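Local atomic coordinates of pectate lyase (Bacillus, PDB entry 3VMV), a protein that probably cleaves polygalacturonate, the pectate backbone of plant cell-wall pectin, by beta-elimination, as a secreted polysaccharide lyase of family 1. Residues S64-K69 with D93-R98; H114-E119 with S149-G154; V125-K130 with M158-E163; Q108-H113 with D135-Y140. All blocks are in the same frame, centred on the assembly; numbering follows the deposited sequence.

Contact 1. Residues S64-K69 with D93-R98. With SO4 (sulfate ion), chain B.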
loop_
_atom_site.group_PDB
_atom_site.type_symbol
_atom_site.label_atom_id
_atom_site.label_comp_id
_atom_site.label_asym_id
_atom_site.label_seq_id
_atom_site.Cartn_x
_atom_site.Cartn_y
_atom_site.Cartn_z
ATOM N N SER A 64 -8.632 -12.613 13.924
ATOM C CA SER A 64 -9.426 -11.686 13.103
ATOM C C SER A 64 -8.628 -11.041 11.963
ATOM O O SER A 64 -9.163 -10.238 11.205
ATOM C CB SER A 64 -10.018 -10.565 13.970
ATOM O OG SER A 64 -10.967 -11.103 14.871
ATOM N N LEU A 65 -7.351 -11.394 11.860
ATOM C CA LEU A 65 -6.478 -10.974 10.756
ATOM C C LEU A 65 -5.445 -12.068 10.565
ATOM O O LEU A 65 -5.358 -12.960 11.396
ATOM C CB LEU A 65 -5.817 -9.620 11.051
ATOM C CG LEU A 65 -5.109 -9.399 12.383
ATOM C CD1 LEU A 65 -3.762 -10.132 12.428
ATOM C CD2 LEU A 65 -4.894 -7.912 12.611
ATOM N N ILE A 66 -4.725 -12.035 9.442
ATOM C CA ILE A 66 -3.639 -12.974 9.185
ATOM C C ILE A 66 -2.385 -12.303 9.713
ATOM O O ILE A 66 -1.957 -11.265 9.201
ATOM C CB ILE A 66 -3.521 -13.240 7.665
ATOM C CG1 ILE A 66 -4.824 -13.868 7.141
ATOM C CG2 ILE A 66 -2.319 -14.152 7.388
ATOM C CD1 ILE A 66 -5.185 -15.207 7.786
ATOM N N ASP A 67 -1.834 -12.868 10.775
ATOM C CA ASP A 67 -0.817 -12.237 11.606
ATOM C C ASP A 67 0.563 -12.705 11.146
ATOM O O ASP A 67 1.081 -13.741 11.598
ATOM C CB ASP A 67 -1.107 -12.666 13.060
ATOM C CG ASP A 67 -0.640 -11.678 14.146
ATOM O OD1 ASP A 67 -0.186 -10.584 13.870
ATOM O OD2 ASP A 67 -0.745 -12.067 15.335
ATOM N N VAL A 68 1.186 -11.902 10.287
ATOM C CA VAL A 68 2.592 -12.129 9.877
ATOM C C VAL A 68 3.502 -11.510 10.923
ATOM O O VAL A 68 3.962 -10.373 10.809
ATOM C CB VAL A 68 2.875 -11.619 8.445
ATOM C CG1 VAL A 68 4.314 -11.998 8.034
ATOM C CG2 VAL A 68 1.852 -12.203 7.475
ATOM N N LYS A 69 3.694 -12.270 12.008
ATOM C CA LYS A 69 4.344 -11.819 13.221
ATOM C C LYS A 69 4.986 -13.047 13.815
ATOM O O LYS A 69 4.435 -14.146 13.753
ATOM C CB LYS A 69 3.300 -11.281 14.215
ATOM C CG LYS A 69 3.918 -10.636 15.440
ATOM C CD LYS A 69 2.846 -10.278 16.476
ATOM C CE LYS A 69 2.005 -9.092 15.980
ATOM N NZ LYS A 69 1.231 -8.531 17.118
ATOM N N ASP A 93 -11.477 -12.484 1.708
ATOM C CA ASP A 93 -12.786 -11.841 1.751
ATOM C C ASP A 93 -13.121 -11.543 3.212
ATOM O O ASP A 93 -13.438 -12.447 4.001
ATOM C CB ASP A 93 -13.824 -12.768 1.123
ATOM C CG ASP A 93 -15.230 -12.177 1.161
ATOM O OD1 ASP A 93 -15.402 -11.019 1.624
ATOM O OD2 ASP A 93 -16.166 -12.889 0.720
ATOM N N GLY A 94 -12.967 -10.267 3.580
ATOM C CA GLY A 94 -13.346 -9.850 4.920
ATOM C C GLY A 94 -12.268 -10.052 5.945
ATOM O O GLY A 94 -12.563 -9.922 7.150
ATOM N N ILE A 95 -11.041 -10.363 5.518
ATOM C CA ILE A 95 -9.944 -10.535 6.490
ATOM C C ILE A 95 -8.695 -10.028 5.818
ATOM O O ILE A 95 -8.468 -10.314 4.639
ATOM C CB ILE A 95 -9.771 -12.014 6.985
ATOM C CG1 ILE A 95 -8.720 -12.051 8.089
ATOM C CG2 ILE A 95 -9.489 -12.966 5.818
ATOM C CD1 ILE A 95 -8.703 -13.378 8.887
ATOM N N GLY A 96 -7.937 -9.245 6.566
ATOM C CA GLY A 96 -6.717 -8.650 6.062
ATOM C C GLY A 96 -5.464 -9.241 6.647
ATOM O O GLY A 96 -5.489 -10.128 7.509
ATOM N N ILE A 97 -4.346 -8.792 6.097
ATOM C CA ILE A 97 -3.020 -9.230 6.533
ATOM C C ILE A 97 -2.316 -8.144 7.310
ATOM O O ILE A 97 -2.384 -6.978 6.935
ATOM C CB ILE A 97 -2.158 -9.550 5.280
ATOM C CG1 ILE A 97 -2.819 -10.691 4.504
ATOM C CG2 ILE A 97 -0.739 -9.959 5.713
ATOM C CD1 ILE A 97 -2.164 -10.961 3.084
ATOM N N ARG A 98 -1.639 -8.510 8.402
ATOM C CA ARG A 98 -0.826 -7.560 9.144
ATOM C C ARG A 98 0.608 -8.029 9.158
ATOM O O ARG A 98 0.888 -9.163 9.532
ATOM C CB ARG A 98 -1.324 -7.319 10.577
ATOM C CG ARG A 98 -0.487 -6.285 11.337
ATOM C CD ARG A 98 -1.105 -5.973 12.705
ATOM N NE ARG A 98 -1.085 -7.170 13.538
ATOM C CZ ARG A 98 -1.762 -7.294 14.693
ATOM N NH1 ARG A 98 -1.645 -8.413 15.391
ATOM N NH2 ARG A 98 -2.552 -6.317 15.125
HETATM S S SO4 B . -4.469 -7.635 17.953
HETATM O O1 SO4 B . -5.545 -8.341 17.272
HETATM O O2 SO4 B . -3.261 -8.431 17.975
HETATM O O3 SO4 B . -4.225 -6.370 17.265
HETATM O O4 SO4 B . -4.845 -7.390 19.336
HETATM O O HOH W 1 -8.891 -8.373 9.255
HETATM O O HOH W 2 1.254 -8.885 12.536
#

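Contact 2. Residues H114-E119 with S149-G154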
loop_
_atom_site.group_PDB
_atom_site.type_symbol
_atom_site.label_atom_id
_atom_site.label_comp_id
_atom_site.label_asym_id
_atom_site.label_seq_id
_atom_site.Cartn_x
_atom_site.Cartn_y
_atom_site.Cartn_z
ATOM N N HIS A 114 -13.240 -5.815 1.508
ATOM C CA HIS A 114 -14.325 -5.695 2.482
ATOM C C HIS A 114 -13.805 -6.060 3.868
ATOM O O HIS A 114 -14.500 -6.753 4.628
ATOM C CB HIS A 114 -15.562 -6.516 2.102
ATOM C CG HIS A 114 -16.214 -6.026 0.855
ATOM N ND1 HIS A 114 -15.842 -6.465 -0.401
ATOM C CD2 HIS A 114 -17.171 -5.089 0.663
ATOM C CE1 HIS A 114 -16.583 -5.851 -1.312
ATOM N NE2 HIS A 114 -17.410 -5.022 -0.692
ATOM N N VAL A 115 -12.629 -5.528 4.212
ATOM C CA VAL A 115 -12.041 -5.833 5.518
ATOM C C VAL A 115 -12.585 -4.853 6.552
ATOM O O VAL A 115 -12.234 -3.678 6.555
ATOM C CB VAL A 115 -10.513 -5.801 5.474
ATOM C CG1 VAL A 115 -9.908 -6.305 6.836
ATOM C CG2 VAL A 115 -10.027 -6.746 4.344
ATOM N N ARG A 116 -13.459 -5.336 7.428
ATOM C CA ARG A 116 -13.974 -4.545 8.547
ATOM C C ARG A 116 -13.364 -4.986 9.894
ATOM O O ARG A 116 -12.989 -4.149 10.723
ATOM C CB ARG A 116 -15.499 -4.651 8.638
ATOM C CG ARG A 116 -16.034 -4.043 9.931
ATOM C CD ARG A 116 -17.502 -3.693 9.872
ATOM N NE ARG A 116 -17.979 -3.306 11.203
ATOM C CZ ARG A 116 -17.770 -2.126 11.794
ATOM N NH1 ARG A 116 -17.118 -1.143 11.192
ATOM N NH2 ARG A 116 -18.249 -1.918 13.016
ATOM N N GLU A 117 -13.291 -6.299 10.110
ATOM C CA GLU A 117 -12.766 -6.838 11.385
ATOM C C GLU A 117 -11.237 -6.774 11.465
ATOM O O GLU A 117 -10.569 -6.470 10.485
ATOM C CB GLU A 117 -13.283 -8.253 11.596
ATOM C CG GLU A 117 -14.805 -8.301 11.691
ATOM C CD GLU A 117 -15.332 -9.701 11.913
ATOM O OE1 GLU A 117 -14.802 -10.395 12.810
ATOM O OE2 GLU A 117 -16.273 -10.110 11.192
ATOM N N GLY A 118 -10.661 -7.079 12.635
ATOM C CA GLY A 118 -9.223 -6.938 12.779
ATOM C C GLY A 118 -8.818 -5.476 12.840
ATOM O O GLY A 118 -9.362 -4.694 13.616
ATOM N N GLU A 119 -7.833 -5.102 12.029
ATOM C CA GLU A 119 -7.507 -3.687 11.885
ATOM C C GLU A 119 -8.496 -3.004 10.938
ATOM O O GLU A 119 -8.466 -1.783 10.802
ATOM C CB GLU A 119 -6.098 -3.499 11.288
ATOM C CG GLU A 119 -4.953 -4.123 12.087
ATOM C CD GLU A 119 -4.578 -3.310 13.324
ATOM O OE1 GLU A 119 -5.160 -2.204 13.532
ATOM O OE2 GLU A 119 -3.689 -3.777 14.105
ATOM N N SER A 149 -17.696 6.367 6.315
ATOM C CA SER A 149 -16.325 6.286 5.824
ATOM C C SER A 149 -15.469 5.399 6.719
ATOM O O SER A 149 -14.412 4.998 6.303
ATOM C CB SER A 149 -15.698 7.683 5.746
ATOM O OG SER A 149 -15.658 8.243 7.059
ATOM N N ASP A 150 -15.914 5.113 7.956
ATOM C CA ASP A 150 -15.104 4.369 8.911
ATOM C C ASP A 150 -15.570 2.921 9.071
ATOM O O ASP A 150 -15.014 2.165 9.880
ATOM C CB ASP A 150 -15.144 5.033 10.295
ATOM C CG ASP A 150 -14.524 6.396 10.308
ATOM O OD1 ASP A 150 -13.516 6.594 9.618
ATOM O OD2 ASP A 150 -15.041 7.275 11.026
ATOM N N TYR A 151 -16.600 2.516 8.312
ATOM C CA TYR A 151 -17.115 1.136 8.455
ATOM C C TYR A 151 -16.003 0.156 8.137
ATOM O O TYR A 151 -15.779 -0.813 8.884
ATOM C CB TYR A 151 -18.331 0.910 7.555
ATOM C CG TYR A 151 -19.003 -0.433 7.736
ATOM C CD1 TYR A 151 -19.971 -0.609 8.701
ATOM C CD2 TYR A 151 -18.649 -1.523 6.943
ATOM C CE1 TYR A 151 -20.595 -1.835 8.868
ATOM C CE2 TYR A 151 -19.254 -2.739 7.096
ATOM C CZ TYR A 151 -20.237 -2.888 8.058
ATOM O OH TYR A 151 -20.847 -4.112 8.203
ATOM N N TYR A 152 -15.345 0.392 6.995
ATOM C CA TYR A 152 -14.059 -0.222 6.688
ATOM C C TYR A 152 -12.986 0.771 7.054
ATOM O O TYR A 152 -13.247 2.006 7.065
ATOM C CB TYR A 152 -13.985 -0.568 5.191
ATOM C CG TYR A 152 -15.141 -1.455 4.749
ATOM C CD1 TYR A 152 -15.213 -2.792 5.141
ATOM C CD2 TYR A 152 -16.154 -0.932 3.937
ATOM C CE1 TYR A 152 -16.293 -3.593 4.748
ATOM C CE2 TYR A 152 -17.230 -1.722 3.536
ATOM C CZ TYR A 152 -17.282 -3.037 3.931
ATOM O OH TYR A 152 -18.378 -3.807 3.542
ATOM N N ASP A 153 -11.770 0.275 7.321
ATOM C CA ASP A 153 -10.661 1.191 7.631
ATOM C C ASP A 153 -9.784 1.390 6.395
ATOM O O ASP A 153 -10.232 2.030 5.447
ATOM C CB ASP A 153 -9.881 0.713 8.871
ATOM C CG ASP A 153 -9.032 1.816 9.519
ATOM O OD1 ASP A 153 -9.002 2.956 9.024
ATOM O OD2 ASP A 153 -8.394 1.525 10.571
ATOM N N GLY A 154 -8.542 0.935 6.400
ATOM C CA GLY A 154 -7.682 1.227 5.245
ATOM C C GLY A 154 -7.582 0.146 4.197
ATOM O O GLY A 154 -8.024 -0.971 4.394
HETATM O O HOH W 3 -13.257 -1.340 10.144
HETATM O O HOH W 4 -16.176 1.535 12.455
HETATM O O HOH W 5 -6.145 -0.049 12.020
#

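Contact 3. Residues V125-K130 with M158-E163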
loop_
_atom_site.group_PDB
_atom_site.type_symbol
_atom_site.label_atom_id
_atom_site.label_comp_id
_atom_site.label_asym_id
_atom_site.label_seq_id
_atom_site.Cartn_x
_atom_site.Cartn_y
_atom_site.Cartn_z
ATOM N N VAL A 125 1.116 -2.556 7.454
ATOM C CA VAL A 125 2.546 -2.809 7.534
ATOM C C VAL A 125 3.082 -1.967 8.699
ATOM O O VAL A 125 3.023 -0.751 8.643
ATOM C CB VAL A 125 3.244 -2.412 6.221
ATOM C CG1 VAL A 125 4.712 -2.699 6.299
ATOM C CG2 VAL A 125 2.605 -3.110 4.990
ATOM N N THR A 126 3.579 -2.601 9.766
ATOM C CA THR A 126 3.773 -1.886 11.011
ATOM C C THR A 126 4.894 -2.468 11.837
ATOM O O THR A 126 5.605 -3.384 11.396
ATOM C CB THR A 126 2.430 -1.832 11.791
ATOM O OG1 THR A 126 2.540 -0.904 12.872
ATOM C CG2 THR A 126 1.987 -3.222 12.298
ATOM N N ASP A 127 5.103 -1.892 13.020
ATOM C CA ASP A 127 6.092 -2.379 13.976
ATOM C C ASP A 127 7.449 -2.655 13.345
ATOM O O ASP A 127 7.990 -3.751 13.497
ATOM C CB ASP A 127 5.591 -3.653 14.703
ATOM C CG ASP A 127 4.224 -3.447 15.389
ATOM O OD1 ASP A 127 3.975 -2.342 15.917
ATOM O OD2 ASP A 127 3.403 -4.376 15.382
ATOM N N ASP A 128 7.986 -1.655 12.662
ATOM C CA ASP A 128 9.359 -1.678 12.186
ATOM C C ASP A 128 9.641 -2.676 11.078
ATOM O O ASP A 128 10.799 -3.027 10.854
ATOM C CB ASP A 128 10.321 -1.880 13.365
ATOM C CG ASP A 128 10.206 -0.768 14.397
ATOM O OD1 ASP A 128 10.942 0.228 14.258
ATOM O OD2 ASP A 128 9.398 -0.894 15.341
ATOM N N SER A 129 8.592 -3.062 10.339
ATOM C CA SER A 129 8.774 -3.945 9.187
ATOM C C SER A 129 9.639 -3.237 8.139
ATOM O O SER A 129 9.595 -2.017 7.992
ATOM C CB SER A 129 7.426 -4.266 8.564
ATOM O OG SER A 129 6.681 -5.142 9.391
ATOM N N LYS A 130 10.416 -4.016 7.392
ATOM C CA LYS A 130 11.240 -3.458 6.334
ATOM C C LYS A 130 11.323 -4.399 5.145
ATOM O O LYS A 130 11.241 -5.637 5.306
ATOM C CB LYS A 130 12.649 -3.180 6.858
ATOM C CG LYS A 130 12.625 -2.033 7.889
ATOM C CD LYS A 130 14.017 -1.577 8.264
ATOM C CE LYS A 130 13.925 -0.545 9.376
ATOM N NZ LYS A 130 12.568 -0.552 10.006
ATOM N N MET A 158 0.660 1.998 6.335
ATOM C CA MET A 158 2.015 1.802 6.859
ATOM C C MET A 158 2.201 2.674 8.071
ATOM O O MET A 158 1.838 3.867 8.050
ATOM C CB MET A 158 3.035 2.176 5.759
ATOM C CG MET A 158 2.798 1.301 4.498
ATOM S SD MET A 158 3.828 1.982 3.216
ATOM C CE MET A 158 3.043 1.141 1.811
ATOM N N LYS A 159 2.770 2.091 9.117
ATOM C CA LYS A 159 2.876 2.761 10.412
ATOM C C LYS A 159 4.148 2.357 11.128
ATOM O O LYS A 159 4.774 1.327 10.804
ATOM C CB LYS A 159 1.700 2.328 11.327
ATOM C CG LYS A 159 0.308 2.552 10.737
ATOM C CD LYS A 159 -0.802 2.020 11.684
ATOM C CE LYS A 159 -2.193 2.167 11.044
ATOM N NZ LYS A 159 -3.253 1.552 11.923
ATOM N N ARG A 160 4.477 3.132 12.170
ATOM C CA ARG A 160 5.434 2.695 13.195
ATOM C C ARG A 160 6.754 2.233 12.568
ATOM O O ARG A 160 7.213 1.105 12.762
ATOM C CB ARG A 160 4.809 1.620 14.104
ATOM C CG ARG A 160 3.618 2.213 14.894
ATOM C CD ARG A 160 3.089 1.222 15.907
ATOM N NE ARG A 160 2.155 1.914 16.801
ATOM C CZ ARG A 160 2.484 2.540 17.930
ATOM N NH1 ARG A 160 3.742 2.572 18.356
ATOM N NH2 ARG A 160 1.538 3.145 18.638
ATOM N N ASN A 161 7.368 3.153 11.832
ATOM C CA ASN A 161 8.728 2.970 11.331
ATOM C C ASN A 161 8.928 1.892 10.269
ATOM O O ASN A 161 10.060 1.487 10.034
ATOM C CB ASN A 161 9.671 2.731 12.502
ATOM C CG ASN A 161 9.648 3.875 13.449
ATOM O OD1 ASN A 161 10.064 4.982 13.100
ATOM N ND2 ASN A 161 9.109 3.643 14.637
ATOM N N ALA A 162 7.856 1.514 9.578
ATOM C CA ALA A 162 7.959 0.650 8.404
ATOM C C ALA A 162 8.810 1.387 7.373
ATOM O O ALA A 162 8.665 2.595 7.203
ATOM C CB ALA A 162 6.551 0.388 7.819
ATOM N N GLU A 163 9.679 0.675 6.657
ATOM C CA GLU A 163 10.647 1.353 5.790
ATOM C C GLU A 163 11.001 0.439 4.643
ATOM O O GLU A 163 11.043 -0.792 4.818
ATOM C CB GLU A 163 11.943 1.658 6.573
ATOM C CG GLU A 163 12.876 2.652 5.916
ATOM C CD GLU A 163 13.964 3.113 6.900
ATOM O OE1 GLU A 163 14.083 2.485 7.967
ATOM O OE2 GLU A 163 14.693 4.082 6.622
#

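Contact 4. Residues Q108-H113 with D135-Y140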
loop_
_atom_site.group_PDB
_atom_site.type_symbol
_atom_site.label_atom_id
_atom_site.label_comp_id
_atom_site.label_asym_id
_atom_site.label_seq_id
_atom_site.Cartn_x
_atom_site.Cartn_y
_atom_site.Cartn_z
ATOM N N GLN A 108 1.680 -10.813 -3.205
ATOM C CA GLN A 108 1.537 -10.659 -4.649
ATOM C C GLN A 108 0.345 -11.435 -5.160
ATOM O O GLN A 108 0.070 -12.595 -4.745
ATOM C CB GLN A 108 2.818 -11.181 -5.269
ATOM C CG GLN A 108 2.900 -10.985 -6.767
ATOM C CD GLN A 108 4.275 -11.338 -7.292
ATOM O OE1 GLN A 108 4.960 -10.520 -7.958
ATOM N NE2 GLN A 108 4.683 -12.543 -7.027
ATOM N N ASN A 109 -0.333 -10.863 -6.152
ATOM C CA ASN A 109 -1.413 -11.552 -6.858
ATOM C C ASN A 109 -2.563 -12.060 -5.982
ATOM O O ASN A 109 -3.098 -13.152 -6.221
ATOM C CB ASN A 109 -0.870 -12.722 -7.699
ATOM C CG ASN A 109 -1.843 -13.174 -8.772
ATOM O OD1 ASN A 109 -2.456 -12.343 -9.467
ATOM N ND2 ASN A 109 -1.993 -14.498 -8.906
ATOM N N VAL A 110 -2.911 -11.286 -4.961
ATOM C CA VAL A 110 -4.122 -11.607 -4.185
ATOM C C VAL A 110 -5.151 -10.467 -4.236
ATOM O O VAL A 110 -4.803 -9.300 -4.465
ATOM C CB VAL A 110 -3.775 -11.926 -2.674
ATOM C CG1 VAL A 110 -2.855 -13.117 -2.588
ATOM C CG2 VAL A 110 -3.146 -10.678 -1.996
ATOM N N SER A 111 -6.417 -10.799 -3.983
ATOM C CA SER A 111 -7.450 -9.790 -3.841
ATOM C C SER A 111 -7.845 -9.769 -2.386
ATOM O O SER A 111 -8.115 -10.836 -1.831
ATOM C CB SER A 111 -8.676 -10.138 -4.668
ATOM O OG SER A 111 -8.315 -10.214 -6.052
ATOM N N ILE A 112 -7.857 -8.593 -1.775
ATOM C CA ILE A 112 -8.201 -8.490 -0.347
ATOM C C ILE A 112 -9.240 -7.416 -0.243
ATOM O O ILE A 112 -8.996 -6.253 -0.671
ATOM C CB ILE A 112 -6.970 -8.094 0.510
ATOM C CG1 ILE A 112 -5.809 -9.076 0.253
ATOM C CG2 ILE A 112 -7.383 -8.077 2.020
ATOM C CD1 ILE A 112 -4.593 -8.820 1.143
ATOM N N HIS A 113 -10.396 -7.740 0.335
ATOM C CA HIS A 113 -11.482 -6.801 0.224
ATOM C C HIS A 113 -12.525 -6.922 1.335
ATOM O O HIS A 113 -12.642 -7.917 2.015
ATOM C CB HIS A 113 -12.152 -6.967 -1.158
ATOM C CG HIS A 113 -12.815 -8.304 -1.338
ATOM N ND1 HIS A 113 -14.157 -8.509 -1.084
ATOM C CD2 HIS A 113 -12.327 -9.503 -1.743
ATOM C CE1 HIS A 113 -14.466 -9.774 -1.322
ATOM N NE2 HIS A 113 -13.371 -10.403 -1.718
ATOM N N ASP A 135 2.608 -6.286 -4.610
ATOM C CA ASP A 135 2.617 -6.232 -6.083
ATOM C C ASP A 135 1.470 -6.997 -6.707
ATOM O O ASP A 135 1.183 -8.123 -6.360
ATOM C CB ASP A 135 3.959 -6.793 -6.551
ATOM C CG ASP A 135 4.086 -6.834 -8.079
ATOM O OD1 ASP A 135 4.322 -5.762 -8.652
ATOM O OD2 ASP A 135 3.933 -7.920 -8.652
ATOM N N HIS A 136 0.805 -6.393 -7.680
ATOM C CA HIS A 136 -0.169 -7.113 -8.497
ATOM C C HIS A 136 -1.340 -7.679 -7.703
ATOM O O HIS A 136 -1.825 -8.760 -7.976
ATOM C CB HIS A 136 0.507 -8.201 -9.360
ATOM C CG HIS A 136 1.071 -7.679 -10.647
ATOM N ND1 HIS A 136 2.415 -7.421 -10.818
ATOM C CD2 HIS A 136 0.465 -7.323 -11.809
ATOM C CE1 HIS A 136 2.621 -7.000 -12.062
ATOM N NE2 HIS A 136 1.453 -6.910 -12.676
ATOM N N ASN A 137 -1.802 -6.884 -6.739
ATOM C CA ASN A 137 -2.977 -7.230 -5.957
ATOM C C ASN A 137 -4.164 -6.337 -6.307
ATOM O O ASN A 137 -4.028 -5.367 -7.061
ATOM C CB ASN A 137 -2.669 -7.056 -4.490
ATOM C CG ASN A 137 -1.377 -7.754 -4.070
ATOM O OD1 ASN A 137 -0.385 -7.079 -3.630
ATOM N ND2 ASN A 137 -1.364 -9.045 -4.138
ATOM N N GLU A 138 -5.314 -6.642 -5.703
ATOM C CA GLU A 138 -6.491 -5.788 -5.836
ATOM C C GLU A 138 -7.071 -5.621 -4.457
ATOM O O GLU A 138 -7.228 -6.588 -3.733
ATOM C CB GLU A 138 -7.527 -6.375 -6.803
ATOM C CG GLU A 138 -6.929 -6.471 -8.202
ATOM C CD GLU A 138 -7.887 -6.886 -9.296
ATOM O OE1 GLU A 138 -9.130 -6.773 -9.144
ATOM O OE2 GLU A 138 -7.402 -7.308 -10.373
ATOM N N PHE A 139 -7.417 -4.378 -4.141
ATOM C CA PHE A 139 -7.917 -4.011 -2.820
ATOM C C PHE A 139 -9.153 -3.186 -3.002
ATOM O O PHE A 139 -9.139 -2.232 -3.801
ATOM C CB PHE A 139 -6.890 -3.170 -2.062
ATOM C CG PHE A 139 -5.500 -3.785 -2.012
ATOM C CD1 PHE A 139 -5.270 -4.952 -1.295
ATOM C CD2 PHE A 139 -4.434 -3.163 -2.645
ATOM C CE1 PHE A 139 -4.002 -5.542 -1.233
ATOM C CE2 PHE A 139 -3.148 -3.724 -2.574
ATOM C CZ PHE A 139 -2.923 -4.911 -1.876
ATOM N N TYR A 140 -10.222 -3.467 -2.257
ATOM C CA TYR A 140 -11.444 -2.690 -2.469
ATOM C C TYR A 140 -12.406 -2.881 -1.301
ATOM O O TYR A 140 -12.241 -3.827 -0.523
ATOM C CB TYR A 140 -12.110 -3.055 -3.807
ATOM C CG TYR A 140 -12.383 -4.514 -4.061
ATOM C CD1 TYR A 140 -13.640 -5.073 -3.783
ATOM C CD2 TYR A 140 -11.399 -5.331 -4.609
ATOM C CE1 TYR A 140 -13.909 -6.385 -4.074
ATOM C CE2 TYR A 140 -11.661 -6.681 -4.885
ATOM C CZ TYR A 140 -12.923 -7.180 -4.615
ATOM O OH TYR A 140 -13.248 -8.511 -4.837
HETATM O O HOH W 6 -10.294 -8.921 -7.437
#

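Contact 1. Residues S64-K69 with D93-R98
I66 pairs with I97, and D67 with R98, as parallel neighbours, the two touching segments running 24° apart. Their ladder passes back and forth between the strands: I66 N donates to G96 O at 2.8 Å, R98 N returns a bond to I66 O, and V68 N reaches R98 O along a more bent path, 142° at the hydrogen. Just ahead of it, water 1 bridges S64 O and G96 N.

I66 and I97 share one face, I66 CB meeting I97 CG1 at 4.1 Å. Beside them V68 CG2 rests 3.9 Å from I97 CG2, while the side chains of I66 and I95 cross at about a right angle, meeting through their CD1 atoms.

R98 takes the other face. A bend at its third torsion (chi3 64°) lays the guanidinium over L65, whose CD2 covers one side of it, 3.8 Å from R98 NH2. In the guanidinium plane, R98 NH1 makes a salt bridge to D67 OD1 at 3.0 Å, although it meets the carboxylate from above its plane. Water 2 links D67 OD1 to R98 NE, E119 takes NH2 as well, and a sulfate, probably from the crystallisation liquor, is held by R98 NH1 to SO4 O2 and, shorter, R98 NH2 to SO4 O3 at 2.7 Å. K69 NZ comes obliquely to within 3.4 Å of R98 NH1, two donors gathered beside the sulfate and D67. Stacked parallel rungs of this kind are those of the parallel beta-helix of pectate lyases.

Contact 2. Residues H114-E119 with S149-G154
R116 is laid across the ring of Y151 in a cation-pi stack. Extended from CG to NE, the arginine brings CD over the face, 3.5 Å from the centroid of the Y151 ring, as a CH-pi contact. Further along, the guanidinium lies nearly flat on the same ring, planes 19° apart, with R116 CZ 4.3 Å from the Y151 centroid.

A second pairing is purely aromatic. H114 turns its edge toward the face of Y152 in an offset edge-to-face arrangement, centroids 5.7 Å apart, and H114 CD2 comes within 3.4 Å of Y152 OH; E142 takes H114 NE2. V115 O sits at the edge of the Y152 ring, near its plane.

Of the hydrogen bonds, one is direct: R116 NH1 donates to Y151 O at 2.7 Å, in the carbonyl plane and on a lone pair. Water 3 gives protons to R116 O and Y151 O, and water 4 joins R116 NH1 to D150 O.

Acidic groups gather at the far end, where E119 OE1 and D153 OD2 lie 5.8 Å apart with water 5 close to both. R98 balances E119, while K177 takes both D150 and D153. The loops are thus joined by stacking and solvent bridges more than by backbone pairing, and the acidic side chains find their cations in R98 and K177, outside the two loops.

Contact 3. Residues V125-K130 with M158-E163
V125 O receives K159 N at 2.9 Å, the first of three backbone bonds between these segments. D128 N then donates to R160 O, and E163 N to S129 O at 3.0 Å. T126 CA also points its hydrogen at K159 O, nearly straight at 165°. The bonds match because each segment folds through a type I' turn, T126 to S129 and K159 to A162, one lying beside the other.

Before the turns, V125 packs on M158, CB to CG at 4.1 Å, and its CG1 branch touches A162 CB. Within them, T126 OG1 lies alongside R160 CB at 3.6 Å. K130 and E163 run side by side: the last lysine torsion is nearly eclipsed (chi4 15°), bringing K130 NZ to D128 O and, weakly, to N161 O at 3.2 Å, with only a long salt bridge of 4.0 Å to E163 OE1.

One layer out, S129 OG braces its own turn by donating to T126 O, and also bonds A102 N. S100 holds D127, K193 holds E163, and E124 holds K159. Backbone bonds therefore fix the stacked turns while D127, K159 and E163 each find a polar partner outside; buried D127 N has no partner in the model.

Contact 4. Residues Q108-H113 with D135-Y140
In these neighbouring rungs of the parallel beta-helix, the axes of strands 111-113 and 138-140 approach to 4.8 Å, at an angle of 10°, tied by E138 N to V110 O, I112 N to E138 O and a weak bond from Y140 N to I112 O; N109 N to D135 O adds a further bond at the preceding bend.

Inward, I112 and F139 lie side by side, I112 CB 4.0 Å from F139 CD1, with F172 beyond the phenyl ring. Outward, H113 and Y140 both place CG between the backbone N and the carbonyl carbon (chi1 65° and 53°), which sets their rings nearly parallel but slid apart. H113 CB therefore stands over the centre of the Y140 ring at 3.4 Å from the centroid, while E91 takes H113 NE2.

W169 stacks on H136, whose ND1 donates in the ring plane to D135 OD2 at 2.7 Å. On the face of H113 and Y140, V322 N bonds E138 OE2, and water 6 joins S111 OG, 2.7 Å away, to E138 OE1.

Contact 1 closes the first loop and is complete before the others begin. From there the chain opens contacts 4, 2 and 3 in turn, at 108-113, 114-119 and 125-130, and closes them in the same order at 135-140, 149-154 and 158-163, so these three cross one another and none nests. Each ties one coil of the beta-helix to the next at a different point of the turn. E119 in contact 2 meets R98 of contact 1 by a salt bridge, H114 N in contact 2 probably bonds Y140 O of contact 4, and G94 N of contact 1 likewise meets H113 O. Contacts 3 and 4 stay about 9 Å apart at their nearest atoms, on opposite sides of the chain's centre.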